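Local coordinates for protein pyruvate synthase subunit PorC (Thermotoga maritima MSB8, PDB 2RAA) that forms the gamma chain of the heterotetrameric pyruvate synthase, which oxidises pyruvate with coenzyme A to acetyl-CoA and carbon dioxide while reducing ferredoxin, at residues V88-E93 / L110-V115. Residues are numbered along the deposited sequence; the frame is centred on the assembly and turned at random.
Sequences VVVIDE and LLVNTV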
# COMPACT_ATOMS: atom_id res chain seq x y z
N VAL A 88 4.42 -5.53 4.46
CA VAL A 88 3.16 -6.20 4.09
C VAL A 88 2.11 -5.14 4.24
O VAL A 88 2.07 -4.46 5.26
CB VAL A 88 2.86 -7.46 4.97
CG1 VAL A 88 1.46 -7.97 4.74
CG2 VAL A 88 3.88 -8.59 4.68
N VAL A 89 1.27 -5.01 3.21
CA VAL A 89 0.27 -3.96 3.12
C VAL A 89 -1.07 -4.65 2.97
O VAL A 89 -1.26 -5.44 2.07
CB VAL A 89 0.49 -3.07 1.88
CG1 VAL A 89 -0.57 -2.01 1.77
CG2 VAL A 89 1.87 -2.43 1.90
N VAL A 90 -1.98 -4.40 3.90
CA VAL A 90 -3.27 -5.08 3.90
C VAL A 90 -4.33 -4.00 3.74
O VAL A 90 -4.61 -3.25 4.65
CB VAL A 90 -3.45 -5.92 5.19
CG1 VAL A 90 -4.85 -6.51 5.27
CG2 VAL A 90 -2.40 -7.04 5.23
N ILE A 91 -4.92 -3.92 2.56
CA ILE A 91 -5.83 -2.85 2.27
C ILE A 91 -7.26 -3.20 2.64
O ILE A 91 -8.17 -2.35 2.46
CB ILE A 91 -5.73 -2.36 0.78
CG1 ILE A 91 -6.29 -3.37 -0.21
CG2 ILE A 91 -4.29 -2.01 0.43
CD1 ILE A 91 -6.35 -2.82 -1.60
N ASP A 92 -7.49 -4.42 3.14
CA ASP A 92 -8.81 -4.83 3.65
C ASP A 92 -8.66 -5.55 4.98
O ASP A 92 -8.23 -6.70 4.98
CB ASP A 92 -9.51 -5.72 2.63
CG ASP A 92 -10.87 -6.20 3.12
OD1 ASP A 92 -11.20 -6.06 4.31
OD2 ASP A 92 -11.62 -6.71 2.28
N GLU A 93 -9.01 -4.90 6.10
CA GLU A 93 -8.73 -5.45 7.46
C GLU A 93 -9.23 -6.88 7.62
O GLU A 93 -8.69 -7.70 8.36
CB GLU A 93 -9.30 -4.56 8.57
CG GLU A 93 -10.80 -4.28 8.48
CD GLU A 93 -11.36 -3.64 9.75
OE1 GLU A 93 -11.00 -2.46 10.10
OE2 GLU A 93 -12.19 -4.33 10.39
N LEU A 110 4.11 -3.75 8.99
CA LEU A 110 2.79 -4.21 8.61
C LEU A 110 1.95 -2.94 8.54
O LEU A 110 1.78 -2.24 9.54
CB LEU A 110 2.25 -5.21 9.62
CG LEU A 110 0.82 -5.68 9.49
CD1 LEU A 110 0.51 -6.23 8.10
CD2 LEU A 110 0.60 -6.74 10.58
N LEU A 111 1.48 -2.62 7.34
CA LEU A 111 0.69 -1.42 7.09
C LEU A 111 -0.73 -1.89 6.77
O LEU A 111 -0.91 -2.80 5.95
CB LEU A 111 1.33 -0.63 5.92
CG LEU A 111 0.51 0.54 5.35
CD1 LEU A 111 0.25 1.63 6.38
CD2 LEU A 111 1.15 1.07 4.06
N VAL A 112 -1.73 -1.28 7.43
CA VAL A 112 -3.13 -1.73 7.34
C VAL A 112 -4.12 -0.57 7.22
O VAL A 112 -3.96 0.47 7.82
CB VAL A 112 -3.53 -2.63 8.56
CG1 VAL A 112 -4.86 -3.35 8.32
CG2 VAL A 112 -2.46 -3.68 8.85
N ASN A 113 -5.15 -0.81 6.40
CA ASN A 113 -6.26 0.11 6.18
C ASN A 113 -7.26 -0.32 7.21
O ASN A 113 -7.93 -1.34 7.05
CB ASN A 113 -6.87 -0.06 4.78
CG ASN A 113 -8.21 0.66 4.61
OD1 ASN A 113 -8.43 1.70 5.20
ND2 ASN A 113 -9.07 0.13 3.74
N THR A 114 -7.34 0.42 8.29
CA THR A 114 -8.21 0.02 9.36
C THR A 114 -8.51 1.16 10.24
O THR A 114 -7.68 2.04 10.41
CB THR A 114 -7.56 -1.07 10.23
OG1 THR A 114 -8.53 -1.60 11.14
CG2 THR A 114 -6.32 -0.53 10.99
N VAL A 115 -9.70 1.15 10.82
CA VAL A 115 -10.06 2.13 11.84
C VAL A 115 -9.74 1.62 13.25
O VAL A 115 -9.88 2.34 14.21
CB VAL A 115 -11.54 2.51 11.75
CG1 VAL A 115 -12.42 1.38 12.31
CG2 VAL A 115 -11.77 3.82 12.45
O HOH W 1 -10.12 -2.42 5.88
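The carboxylate of Glu93 and the amide of Asn113 are the two flat groups that reach across between 88-93 and 110-115. Thr114 OG1 comes over one face of the carboxylate, 47° out of its plane, and donates to Glu93 OE1 at 2.8 Å, the two side chains meeting at about a right angle. OE2, the other carboxylate oxygen, forms a salt bridge with Lys116. Asn113 ND2 gives a nearly straight bond of 2.9 Å to Ile91 O, which lies in the plane of the amide, while ND2 stands above the carbonyl plane of Ile91. CG of Asn113 is anti to the backbone N (chi1 168°), which places ND2 at Ile91 O. ND2 also bonds Thr137 OG1 and OD1 accepts from Ala136 N, so both ends of this buried amide are engaged, which probably fixes its flip. A water bridges the backbones, accepting from Glu93 N and donating to Asn113 O, each at 2.7 Å. Without the carboxylate, as with an alanine here in place of Glu93, Thr114 OG1 would probably lose its acceptor and Lys116 its charged mate.

Upstream in both segments the strands pair in parallel, their axes 10° apart. Val88 O accepts from Leu111 N, Leu111 O from Val90 N, and Val90 O from Asn113 N. One face carries Val88, Val90, Leu110 and Val112, where Leu110 CD1 touches Val88 CG1 at 3.9 Å and Val90 CG2 at 4.2 Å; helix 118-125 packs against Leu110 and Val112. On the opposite face Val89 CG2 and Leu111 CD2 lie side by side, and both residues touch Met153 of helix 150-161. Neighbouring parallel strands inside a mixed sheet, with helices on both faces, are characteristic of an alpha/beta fold, here the core of this gamma chain.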